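Local coordinates for periplasmic binding protein (Veillonella parvula, PDB 4OVK) that probably binds a small solute in the periplasm and hands it to an ABC transporter for uptake, at residues A[157-162]-A[310-315]; A[273-276]-A[282-285]; A[180-185]-A[224-229]; A[190-193]-A[197-200]; A[18-23]-A[140-145]. All blocks are in the same frame, centred on the assembly; numbering follows the deposited sequence. Where two conformers were deposited one is given.

Following the chain from the N terminus, interaction 5 is the first to open and close: the turn 18-23 meets helix 133-147, closing a loop of 116 residues within the N-terminal lobe. Helix 150-170, next in the chain, opens interaction 1, which closes only at helix 306-318 and encloses the other three. Interaction 3 comes first among these, packing strand 180-184 of the second lobe against helix 223-229, and interaction 4 is nested inside it. Interaction 2 follows in series, pinching the loop between strand 268-270 and helix 285-296. No two loops cross. Interactions 1 and 2 touch through His160 and Tyr314, and interactions 3 and 4 through paired backbone.

Interaction 1 of 5, residues A[157-162]-A[310-315]; sequences ISYHKD and LKQFYN
Phe313 turns an edge of its ring toward the face of Tyr159, a tilted T-shaped stack between two helices with no direct hydrogen bond across it. The ring centroids lie 5.1 Å apart and the planes meet at 64°, short of a perpendicular arrangement. The leading atom of the edge, Phe313 CD2, sits off the middle of the phenol, toward its rim, and comes 3.5 Å from Tyr159 CE2. Phe313 CE2 follows alongside, 3.8 Å from Tyr159 CD2. Both residues carry CG trans to the backbone nitrogen (chi1 -171° in each), which sends each ring out from its helix into the space between them. At its hydroxyl end Tyr159 reaches the second helix through a water: Tyr159 OH gives its proton to the water at 2.6 Å, and the water donates to Gln312 OE1 at 2.9 Å. This polar bridge lies on the exposed margin, whereas Phe313 is buried. Tyr159 also rests on Pro286 and Leu287 of helix 285-296, and Phe313 meets the ring of Phe317 one turn on. The contact thus joins helix 150-170, probably the interdomain helix, as in class III binding proteins, to helix 306-318, with helix 285-296 beside Tyr159.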
# COMPACT_ATOMS: atom_id res chain seq x y z
N ILE A 157 -6.03 11.66 -7.31
CA ILE A 157 -5.30 11.31 -8.53
C ILE A 157 -4.28 12.40 -8.86
O ILE A 157 -3.15 12.07 -9.23
CB ILE A 157 -6.26 11.08 -9.70
CG1 ILE A 157 -7.09 9.81 -9.45
CG2 ILE A 157 -5.49 10.93 -11.01
CD1 ILE A 157 -8.37 9.76 -10.25
N SER A 158 -4.68 13.66 -8.72
CA SER A 158 -3.78 14.80 -8.94
C SER A 158 -2.59 14.77 -7.98
O SER A 158 -1.47 15.07 -8.37
CB SER A 158 -4.51 16.13 -8.78
OG SER A 158 -5.43 16.33 -9.85
N TYR A 159 -2.85 14.39 -6.74
CA TYR A 159 -1.80 14.25 -5.74
C TYR A 159 -0.78 13.21 -6.20
O TYR A 159 0.42 13.46 -6.16
CB TYR A 159 -2.41 13.88 -4.38
CG TYR A 159 -1.45 13.93 -3.22
CD1 TYR A 159 -1.19 15.12 -2.53
CD2 TYR A 159 -0.80 12.79 -2.80
CE1 TYR A 159 -0.30 15.16 -1.45
CE2 TYR A 159 0.08 12.81 -1.74
CZ TYR A 159 0.34 13.99 -1.08
OH TYR A 159 1.22 13.97 -0.03
N HIS A 160 -1.26 12.05 -6.65
CA HIS A 160 -0.37 11.01 -7.19
C HIS A 160 0.37 11.47 -8.45
O HIS A 160 1.57 11.26 -8.57
CB HIS A 160 -1.17 9.73 -7.50
CG HIS A 160 -1.45 8.90 -6.29
ND1 HIS A 160 -1.13 7.56 -6.21
CD2 HIS A 160 -1.99 9.23 -5.08
CE1 HIS A 160 -1.48 7.10 -5.02
NE2 HIS A 160 -1.99 8.09 -4.32
N LYS A 161 -0.35 12.09 -9.38
CA LYS A 161 0.29 12.59 -10.61
C LYS A 161 1.35 13.65 -10.34
O LYS A 161 2.44 13.63 -10.95
CB LYS A 161 -0.76 13.10 -11.62
CG LYS A 161 -1.54 11.97 -12.28
CD LYS A 161 -2.40 12.44 -13.45
CE LYS A 161 -3.38 11.35 -13.89
NZ LYS A 161 -4.62 11.87 -14.57
N ASP A 162 1.06 14.57 -9.42
CA ASP A 162 2.02 15.63 -9.06
C ASP A 162 3.28 15.01 -8.41
O ASP A 162 4.40 15.43 -8.69
CB ASP A 162 1.39 16.65 -8.10
CG ASP A 162 0.32 17.53 -8.76
OD1 ASP A 162 0.21 17.54 -10.00
OD2 ASP A 162 -0.42 18.22 -8.03
N LEU A 310 2.62 14.42 5.46
CA LEU A 310 1.78 13.38 6.06
C LEU A 310 0.59 14.02 6.79
O LEU A 310 -0.55 13.61 6.58
CB LEU A 310 2.62 12.53 7.02
CG LEU A 310 1.95 11.40 7.78
CD1 LEU A 310 1.44 10.33 6.83
CD2 LEU A 310 2.87 10.79 8.81
N LYS A 311 0.85 15.04 7.63
CA LYS A 311 -0.23 15.73 8.33
C LYS A 311 -1.23 16.34 7.35
O LYS A 311 -2.45 16.24 7.55
CB LYS A 311 0.30 16.80 9.26
CG LYS A 311 1.04 16.21 10.45
CD LYS A 311 1.83 17.26 11.20
CE LYS A 311 0.91 18.18 11.97
NZ LYS A 311 1.70 19.00 12.92
N GLN A 312 -0.71 16.98 6.31
CA GLN A 312 -1.56 17.61 5.30
C GLN A 312 -2.46 16.58 4.62
O GLN A 312 -3.65 16.84 4.45
CB GLN A 312 -0.72 18.34 4.25
CG GLN A 312 -1.52 18.99 3.14
CD GLN A 312 -0.62 19.51 2.03
OE1 GLN A 312 -0.07 18.75 1.23
NE2 GLN A 312 -0.49 20.82 1.96
N PHE A 313 -1.88 15.45 4.24
CA PHE A 313 -2.64 14.38 3.57
C PHE A 313 -3.79 13.87 4.46
O PHE A 313 -4.94 13.81 4.02
CB PHE A 313 -1.71 13.24 3.18
CG PHE A 313 -2.35 12.20 2.30
CD1 PHE A 313 -3.13 11.19 2.84
CD2 PHE A 313 -2.17 12.24 0.93
CE1 PHE A 313 -3.70 10.22 2.02
CE2 PHE A 313 -2.75 11.30 0.11
CZ PHE A 313 -3.53 10.30 0.65
N TYR A 314 -3.49 13.56 5.72
CA TYR A 314 -4.50 13.04 6.66
C TYR A 314 -5.58 14.09 6.92
O TYR A 314 -6.77 13.78 6.97
CB TYR A 314 -3.85 12.54 7.97
CG TYR A 314 -3.36 11.10 7.84
CD1 TYR A 314 -2.48 10.73 6.82
CD2 TYR A 314 -3.79 10.12 8.72
CE1 TYR A 314 -2.09 9.42 6.65
CE2 TYR A 314 -3.41 8.79 8.55
CZ TYR A 314 -2.55 8.45 7.53
OH TYR A 314 -2.18 7.13 7.35
N ASN A 315 -5.18 15.35 7.08
CA ASN A 315 -6.15 16.43 7.28
C ASN A 315 -7.06 16.61 6.05
O ASN A 315 -8.29 16.74 6.19
CB ASN A 315 -5.44 17.75 7.61
CG ASN A 315 -6.41 18.92 7.65
OD1 ASN A 315 -6.62 19.61 6.65
ND2 ASN A 315 -7.05 19.09 8.79
O HOH W 1 0.63 15.93 1.54

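Interaction 2 of 5, residues A[273-276]-A[282-285]; sequences MGIY and NVET
The carboxylate of Glu284 accepts a backbone amide: Ile275 N donates to Glu284 OE1 at 2.9 Å, with an N-H...O angle of 159°. The donor arrives on the syn side, 23° out of the carboxylate plane. Gly274 brings its CA to 3.3 Å from the same OE1, an approach eased by the lack of a side chain. The other oxygen, Glu284 OE2, lies 3.5 Å from Ile275 CG2, the branch set between backbone N and carbonyl carbon, and the two side chains cross nearly at right angles. Outward from here, Trp278 NE1 also donates to OE1, while Tyr318 OH bonds to OE2, with Tyr314 OH a weaker partner. The Glu284 backbone is fixed in turn by an Asx turn, in which Glu284 N donates to Asn282 OD1 at 2.7 Å from well above the carbonyl plane. Asn282 N bonds to Thr285 OG1 at 3.0 Å, inside a type I turn that leads into helix 285-296. Ile275 reaches across to helix 41-49, so the loop borders the other lobe. With three hydrogen bonds and a weak fourth shared between its oxygens, the buried carboxylate is probably held in its charged form.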
# COMPACT_ATOMS: atom_id res chain seq x y z
N MSE A 273 4.03 2.36 7.87
CA MSE A 273 2.69 1.91 7.54
C MSE A 273 1.69 2.94 8.01
O MSE A 273 1.67 3.29 9.18
CB MSE A 273 2.46 0.57 8.21
CG MSE A 273 0.99 0.18 8.13
SE MSE A 273 0.87 -1.72 8.51
CE MSE A 273 0.57 -1.48 10.44
N GLY A 274 0.86 3.41 7.09
CA GLY A 274 -0.20 4.34 7.38
C GLY A 274 -1.49 3.55 7.46
O GLY A 274 -1.60 2.65 8.28
N ILE A 275 -2.43 3.90 6.58
CA ILE A 275 -3.75 3.31 6.58
C ILE A 275 -3.69 1.83 6.15
O ILE A 275 -4.54 1.02 6.55
CB ILE A 275 -4.69 4.14 5.67
CG1 ILE A 275 -6.15 3.92 6.07
CG2 ILE A 275 -4.36 3.89 4.21
CD1 ILE A 275 -7.11 4.86 5.39
N TYR A 276 -2.66 1.50 5.37
CA TYR A 276 -2.39 0.16 4.87
C TYR A 276 -0.87 0.13 4.75
O TYR A 276 -0.20 1.19 4.83
CB TYR A 276 -3.08 -0.07 3.51
CG TYR A 276 -3.09 -1.53 3.09
CD1 TYR A 276 -3.88 -2.46 3.76
CD2 TYR A 276 -2.29 -1.98 2.06
CE1 TYR A 276 -3.86 -3.79 3.40
CE2 TYR A 276 -2.28 -3.31 1.68
CZ TYR A 276 -3.06 -4.21 2.36
OH TYR A 276 -3.04 -5.53 2.00
N ASN A 282 -0.71 1.72 -3.10
CA ASN A 282 -1.83 2.15 -2.25
C ASN A 282 -2.03 3.68 -2.33
O ASN A 282 -1.29 4.38 -3.01
CB ASN A 282 -1.57 1.72 -0.79
CG ASN A 282 -0.54 2.57 -0.11
OD1 ASN A 282 -0.89 3.52 0.58
ND2 ASN A 282 0.75 2.24 -0.30
N VAL A 283 -3.03 4.19 -1.64
CA VAL A 283 -3.41 5.60 -1.75
C VAL A 283 -2.33 6.56 -1.17
O VAL A 283 -2.18 7.70 -1.60
CB VAL A 283 -4.82 5.81 -1.12
CG1 VAL A 283 -4.75 6.08 0.37
CG2 VAL A 283 -5.56 6.91 -1.84
N GLU A 284 -1.54 6.05 -0.24
CA GLU A 284 -0.48 6.82 0.41
C GLU A 284 0.93 6.58 -0.22
O GLU A 284 1.93 7.06 0.31
CB GLU A 284 -0.48 6.49 1.89
CG GLU A 284 -1.80 6.88 2.56
CD GLU A 284 -1.95 6.42 3.99
OE1 GLU A 284 -1.24 5.50 4.43
OE2 GLU A 284 -2.83 6.95 4.68
N THR A 285 1.00 5.88 -1.34
CA THR A 285 2.30 5.61 -1.99
C THR A 285 3.20 6.85 -2.17
O THR A 285 4.41 6.75 -1.95
CB THR A 285 2.12 4.87 -3.32
OG1 THR A 285 1.61 3.56 -3.06
CG2 THR A 285 3.46 4.74 -4.07

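Interaction 3 of 5, residues A[180-185]-A[224-229]; sequences KVLYLQ and EEIMTW
Leu182 sends its two methyls to different partners on helix 223-229, and this is the close-packed half of the contact. CD1 comes 3.7 Å from CZ3 of the Trp229 indole, while CD2 lies 4.0 Å from CG2 of Ile226; against both residues the leucine side chain runs at about a right angle. Leu182 has CG trans to its backbone nitrogen, carrying the fork from the strand toward the helix. Trp229 is set differently, its CG opposite the carbonyl carbon (chi1 -63°), which lays the indole back along its own helix: Glu225 O stands 3.3 Å above one face of the ring, toward the rim.

The other half is polar and lies nearer solvent, between the partly exposed Lys180 and Trp229. Here one hydrogen bond does the work, from Lys180 NZ to Trp229 O at 2.9 Å. The amine lies in the carbonyl plane on a lone pair, with a C=O...N angle of 130°. Lys180 CD passes 3.2 Å from Trp229 O, and the bend at chi3 then turns NZ onto it. That carbonyl belongs to the last residue of the helix, where the helix dipole would probably favour a positive group.

Beside Leu182, on the same face, lies Val191 of strand 190-192. Strand 180-184 runs between strands 208-209 and 233-236 in the parallel sheet of the second lobe. Segment 224-229 is nearly antiparallel to it, at 154°, and its helix is the last before strand 233-236.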
# COMPACT_ATOMS: atom_id res chain seq x y z
N LYS A 180 23.44 1.00 -2.49
CA LYS A 180 22.84 -0.31 -2.75
C LYS A 180 21.82 -0.64 -1.67
O LYS A 180 22.14 -0.65 -0.48
CB LYS A 180 23.92 -1.38 -2.81
CG LYS A 180 23.41 -2.72 -3.32
CD LYS A 180 24.51 -3.77 -3.39
CE LYS A 180 25.62 -3.39 -4.35
NZ LYS A 180 26.46 -4.57 -4.65
N VAL A 181 20.59 -0.93 -2.10
CA VAL A 181 19.45 -1.09 -1.19
C VAL A 181 18.85 -2.47 -1.34
O VAL A 181 18.59 -2.93 -2.47
CB VAL A 181 18.33 -0.04 -1.47
CG1 VAL A 181 17.22 -0.15 -0.44
CG2 VAL A 181 18.90 1.38 -1.52
N LEU A 182 18.63 -3.12 -0.19
CA LEU A 182 17.98 -4.44 -0.11
C LEU A 182 16.63 -4.26 0.58
O LEU A 182 16.56 -3.66 1.67
CB LEU A 182 18.83 -5.39 0.72
CG LEU A 182 18.28 -6.82 0.83
CD1 LEU A 182 18.33 -7.51 -0.52
CD2 LEU A 182 19.07 -7.60 1.87
N TYR A 183 15.57 -4.76 -0.04
CA TYR A 183 14.25 -4.76 0.59
C TYR A 183 14.00 -6.18 1.10
O TYR A 183 13.74 -7.10 0.32
CB TYR A 183 13.18 -4.30 -0.42
CG TYR A 183 11.99 -3.55 0.19
CD1 TYR A 183 11.14 -4.17 1.08
CD2 TYR A 183 11.73 -2.23 -0.14
CE1 TYR A 183 10.04 -3.50 1.62
CE2 TYR A 183 10.66 -1.54 0.40
CZ TYR A 183 9.81 -2.18 1.27
OH TYR A 183 8.72 -1.50 1.79
N LEU A 184 14.16 -6.36 2.41
CA LEU A 184 14.05 -7.66 3.06
C LEU A 184 12.62 -7.86 3.57
O LEU A 184 12.11 -7.04 4.33
CB LEU A 184 15.08 -7.74 4.21
CG LEU A 184 15.15 -9.03 5.04
CD1 LEU A 184 15.56 -10.25 4.21
CD2 LEU A 184 16.11 -8.85 6.22
N GLN A 185 11.97 -8.94 3.13
CA GLN A 185 10.57 -9.18 3.51
C GLN A 185 10.41 -9.68 4.95
O GLN A 185 9.48 -9.26 5.66
CB GLN A 185 9.89 -10.20 2.59
CG GLN A 185 8.36 -10.09 2.67
CD GLN A 185 7.61 -11.10 1.82
OE1 GLN A 185 6.47 -10.87 1.42
NE2 GLN A 185 8.24 -12.24 1.55
N GLU A 224 24.75 -16.08 1.84
CA GLU A 224 25.98 -15.84 1.09
C GLU A 224 25.80 -14.80 -0.02
O GLU A 224 26.65 -13.92 -0.19
CB GLU A 224 26.54 -17.16 0.54
CG GLU A 224 27.93 -17.03 -0.07
CD GLU A 224 27.91 -17.03 -1.59
OE1 GLU A 224 27.90 -18.13 -2.18
OE2 GLU A 224 27.94 -15.93 -2.18
N GLU A 225 24.69 -14.88 -0.76
CA GLU A 225 24.36 -13.88 -1.79
C GLU A 225 24.28 -12.48 -1.20
O GLU A 225 24.82 -11.52 -1.76
CB GLU A 225 23.02 -14.21 -2.48
CG GLU A 225 23.09 -15.31 -3.52
CD GLU A 225 21.71 -15.77 -3.97
OE1 GLU A 225 21.25 -15.29 -5.02
OE2 GLU A 225 21.10 -16.61 -3.28
N ILE A 226 23.59 -12.36 -0.06
CA ILE A 226 23.41 -11.07 0.60
C ILE A 226 24.75 -10.50 1.09
O ILE A 226 25.00 -9.30 0.98
CB ILE A 226 22.36 -11.16 1.74
CG1 ILE A 226 20.97 -11.46 1.16
CG2 ILE A 226 22.32 -9.88 2.58
CD1 ILE A 226 19.92 -11.81 2.19
N MSE A 227 25.62 -11.37 1.61
CA MSE A 227 26.96 -10.96 2.05
C MSE A 227 27.73 -10.42 0.86
O MSE A 227 28.41 -9.39 0.97
CB MSE A 227 27.68 -12.12 2.73
CG MSE A 227 27.05 -12.44 4.09
SE MSE A 227 27.79 -14.11 4.84
CE MSE A 227 29.58 -13.44 5.30
N THR A 228 27.62 -11.09 -0.28
CA THR A 228 28.28 -10.65 -1.51
C THR A 228 27.77 -9.28 -1.99
O THR A 228 28.58 -8.39 -2.30
CB THR A 228 28.10 -11.71 -2.62
OG1 THR A 228 28.72 -12.93 -2.20
CG2 THR A 228 28.71 -11.26 -3.94
N TRP A 229 26.45 -9.10 -2.02
CA TRP A 229 25.85 -7.82 -2.41
C TRP A 229 26.34 -6.71 -1.48
O TRP A 229 26.71 -5.63 -1.94
CB TRP A 229 24.31 -7.87 -2.36
CG TRP A 229 23.67 -8.84 -3.32
CD1 TRP A 229 24.21 -9.34 -4.47
CD2 TRP A 229 22.37 -9.43 -3.20
NE1 TRP A 229 23.33 -10.21 -5.07
CE2 TRP A 229 22.19 -10.27 -4.31
CE3 TRP A 229 21.34 -9.32 -2.26
CZ2 TRP A 229 21.02 -11.01 -4.51
CZ3 TRP A 229 20.17 -10.04 -2.45
CH2 TRP A 229 20.02 -10.88 -3.57

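Interaction 4 of 5, residues A[190-193]-A[197-200]; sequences TVAG and VNQL
Gln199 supplies the hydrogen bond of this contact, passing its amide back to the strand that precedes its helix. Gln199 NE2 donates to Ala192 O at 2.8 Å with an N-H...O angle of 156°. The acceptor lies close to the plane of the glutamine amide, but the donor is tilted 33° from the plane of the Ala192 carbonyl. A bend at chi2 (-148°) swings the amide round to meet the strand. The same NE2 donates to Ala211 O as well, so the nitrogen is held from two segments and its rotation is fixed.

The van der Waals part of the contact comes in two pieces. Gln199 lies alongside the next peptide, with CG 3.2 Å from Gly193 O and NE2 3.2 Å from Gly193 C. Ala192 meets the helix through its one methyl, CB resting 3.9 Å from Asn198 CB. Tyr183 of strand 180-184 and Trp218 of strand 218-220 both pack on Ala192 and Asn198, enclosing that join.

A third group of bonds runs through the link. Gly193 O is bound by Ser196 OG, which also accepts from Gln199 N, tying the short connection to the first turn of helix 197-204. All the touching residues are buried, and the chemistry is that of one buried side-chain amide satisfying two backbone carbonyls, Ala192 O and Ala211 O, while the serine hydroxyl meets Gly193 O.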
# COMPACT_ATOMS: atom_id res chain seq x y z
N THR A 190 13.94 -13.81 2.47
CA THR A 190 13.14 -13.49 1.31
C THR A 190 13.23 -12.00 1.04
O THR A 190 13.02 -11.18 1.94
CB THR A 190 11.68 -13.91 1.51
OG1 THR A 190 11.64 -15.31 1.80
CG2 THR A 190 10.85 -13.63 0.26
N VAL A 191 13.54 -11.66 -0.21
CA VAL A 191 13.83 -10.28 -0.60
C VAL A 191 12.98 -9.90 -1.81
O VAL A 191 12.46 -10.78 -2.52
CB VAL A 191 15.33 -10.10 -0.92
CG1 VAL A 191 16.18 -10.58 0.25
CG2 VAL A 191 15.73 -10.84 -2.20
N ALA A 192 12.85 -8.60 -2.03
CA ALA A 192 12.14 -8.08 -3.19
C ALA A 192 12.99 -8.27 -4.45
O ALA A 192 14.13 -7.81 -4.51
CB ALA A 192 11.85 -6.60 -3.00
N GLY A 193 12.43 -8.96 -5.44
CA GLY A 193 13.13 -9.28 -6.69
C GLY A 193 12.84 -8.26 -7.78
O GLY A 193 12.11 -7.28 -7.55
N VAL A 197 7.38 -4.03 -7.47
CA VAL A 197 7.26 -2.58 -7.44
C VAL A 197 8.31 -1.96 -6.51
O VAL A 197 8.76 -0.83 -6.73
CB VAL A 197 5.85 -2.12 -7.01
CG1 VAL A 197 5.55 -2.55 -5.57
CG2 VAL A 197 5.70 -0.61 -7.19
N ASN A 198 8.71 -2.70 -5.48
CA ASN A 198 9.74 -2.21 -4.55
C ASN A 198 11.06 -1.87 -5.26
O ASN A 198 11.72 -0.89 -4.91
CB ASN A 198 10.00 -3.23 -3.43
CG ASN A 198 8.73 -3.71 -2.76
OD1 ASN A 198 7.98 -4.52 -3.32
ND2 ASN A 198 8.47 -3.20 -1.58
N GLN A 199 11.45 -2.66 -6.26
CA GLN A 199 12.68 -2.35 -7.00
C GLN A 199 12.50 -1.12 -7.89
O GLN A 199 13.42 -0.31 -8.02
CB GLN A 199 13.19 -3.56 -7.79
CG GLN A 199 13.74 -4.65 -6.87
CD GLN A 199 14.88 -5.46 -7.45
OE1 GLN A 199 15.42 -5.17 -8.53
NE2 GLN A 199 15.26 -6.51 -6.73
N LEU A 200 11.31 -0.95 -8.46
CA LEU A 200 10.98 0.27 -9.20
C LEU A 200 11.08 1.48 -8.27
O LEU A 200 11.60 2.51 -8.67
CB LEU A 200 9.57 0.22 -9.81
CG LEU A 200 9.29 -0.87 -10.86
CD1 LEU A 200 7.84 -0.74 -11.33
CD2 LEU A 200 10.26 -0.79 -12.03

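Interaction 5 of 5, residues A[18-23]-A[140-145]; sequences TDLTGT and IRLLGK
Asp19 OD1 is gripped by three donors of its own turn, while the CA and CB of the residue lie against Leu142. Thr21 OG1 donates to Asp19 OD1 at 2.6 Å, the shortest of the three bonds, on the syn side of the carboxylate and 18° out of its plane. Thr21 N at 2.9 Å and Thr23 N at 3.1 Å come to Asp19 OD1 from opposite faces, each well out of the plane, the former closing an Asx turn. The CG of Asp19 sits between the backbone N and carbonyl carbon (chi1 74°), which folds the carboxylate over the turn and leaves CB for the helix. Its second oxygen, OD2, takes the amide of Ser127 in strand 125-128, so the one carboxylate ties the turn to that strand.

The turn itself is type I from Asp19 to Gly22 and joins strands 14-18 and 24-28, with Asp19 N donating to Thr23 O; Gly22 takes the positive-phi position. The arrangement is consistent with the N-terminal hairpin of related periplasmic binding proteins.

Contact with helix 133-147 has no hydrogen bond across it and rests on Leu142. With CG trans to N, it forks over the turn: CD1 lies 3.6 Å from Thr18 O, and CD2 lies 3.7 Å from Leu20 CD1 and 4.1 Å from Asp19 CB. The Leu20 and Leu142 side chains meet at a slant. Ile128 of strand 125-128 packs on both Leu20 and Leu142, and on the same helix Ile140 and Leu143 face helix 41-49.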
# COMPACT_ATOMS: atom_id res chain seq x y z
N THR A 18 -18.58 2.46 -16.09
CA THR A 18 -17.71 1.58 -16.84
C THR A 18 -16.54 1.20 -15.94
O THR A 18 -15.84 2.08 -15.45
CB THR A 18 -17.18 2.28 -18.10
OG1 THR A 18 -18.29 2.74 -18.88
CG2 THR A 18 -16.31 1.33 -18.92
N ASP A 19 -16.34 -0.10 -15.70
CA ASP A 19 -15.25 -0.56 -14.81
C ASP A 19 -13.95 -0.74 -15.58
O ASP A 19 -13.85 -0.36 -16.75
CB ASP A 19 -15.66 -1.80 -13.98
CG ASP A 19 -15.71 -3.09 -14.78
OD1 ASP A 19 -15.19 -3.12 -15.92
OD2 ASP A 19 -16.27 -4.09 -14.24
N LEU A 20 -12.93 -1.28 -14.91
CA LEU A 20 -11.58 -1.30 -15.46
C LEU A 20 -11.39 -2.35 -16.55
O LEU A 20 -10.35 -2.35 -17.23
CB LEU A 20 -10.53 -1.44 -14.34
CG LEU A 20 -10.07 -0.13 -13.70
CD1 LEU A 20 -11.21 0.80 -13.35
CD2 LEU A 20 -9.20 -0.38 -12.49
N THR A 21 -12.38 -3.23 -16.73
CA THR A 21 -12.39 -4.20 -17.83
C THR A 21 -13.18 -3.67 -19.03
O THR A 21 -13.29 -4.34 -20.06
CB THR A 21 -13.01 -5.54 -17.39
OG1 THR A 21 -14.40 -5.35 -17.06
CG2 THR A 21 -12.27 -6.09 -16.18
N GLY A 22 -13.72 -2.46 -18.90
CA GLY A 22 -14.56 -1.88 -19.95
C GLY A 22 -15.99 -2.39 -19.92
O GLY A 22 -16.73 -2.20 -20.88
N THR A 23 -16.37 -3.04 -18.82
CA THR A 23 -17.73 -3.55 -18.65
C THR A 23 -18.63 -2.45 -18.09
O THR A 23 -18.29 -1.81 -17.08
CB THR A 23 -17.76 -4.75 -17.68
OG1 THR A 23 -16.92 -5.79 -18.20
CG2 THR A 23 -19.17 -5.29 -17.50
N ILE A 140 -9.36 4.57 -8.41
CA ILE A 140 -9.84 5.71 -7.64
C ILE A 140 -10.90 6.51 -8.43
O ILE A 140 -11.92 6.93 -7.89
CB ILE A 140 -8.68 6.61 -7.20
CG1 ILE A 140 -7.91 5.90 -6.09
CG2 ILE A 140 -9.18 7.96 -6.73
CD1 ILE A 140 -6.54 6.48 -5.83
N ARG A 141 -10.65 6.69 -9.73
CA ARG A 141 -11.55 7.46 -10.57
C ARG A 141 -12.91 6.76 -10.63
O ARG A 141 -13.97 7.40 -10.49
CB ARG A 141 -10.95 7.65 -11.96
CG ARG A 141 -11.78 8.55 -12.86
CD ARG A 141 -10.98 9.00 -14.06
NE ARG A 141 -10.01 10.03 -13.71
CZ ARG A 141 -8.79 10.15 -14.24
NH1 ARG A 141 -8.00 11.14 -13.84
NH2 ARG A 141 -8.34 9.30 -15.16
N LEU A 142 -12.86 5.44 -10.81
CA LEU A 142 -14.06 4.60 -10.79
C LEU A 142 -14.81 4.74 -9.47
O LEU A 142 -16.04 4.93 -9.46
CB LEU A 142 -13.67 3.14 -11.07
CG LEU A 142 -14.73 2.04 -10.90
CD1 LEU A 142 -15.88 2.23 -11.86
CD2 LEU A 142 -14.11 0.67 -11.12
N LEU A 143 -14.10 4.63 -8.34
CA LEU A 143 -14.73 4.81 -7.03
C LEU A 143 -15.41 6.18 -6.89
O LEU A 143 -16.46 6.30 -6.27
CB LEU A 143 -13.72 4.60 -5.91
CG LEU A 143 -13.31 3.14 -5.71
CD1 LEU A 143 -12.18 3.10 -4.69
CD2 LEU A 143 -14.50 2.29 -5.28
N GLY A 144 -14.79 7.21 -7.45
CA GLY A 144 -15.37 8.54 -7.44
C GLY A 144 -16.73 8.60 -8.13
O GLY A 144 -17.63 9.28 -7.67
N LYS A 145 -16.88 7.84 -9.21
CA LYS A 145 -18.16 7.78 -9.93
C LYS A 145 -19.17 6.96 -9.14
O LYS A 145 -20.33 7.32 -9.04
CB LYS A 145 -17.96 7.18 -11.32
CG LYS A 145 -17.21 8.12 -12.25
CD LYS A 145 -17.50 7.83 -13.71
CE LYS A 145 -16.78 8.83 -14.61
NZ LYS A 145 -15.32 8.86 -14.33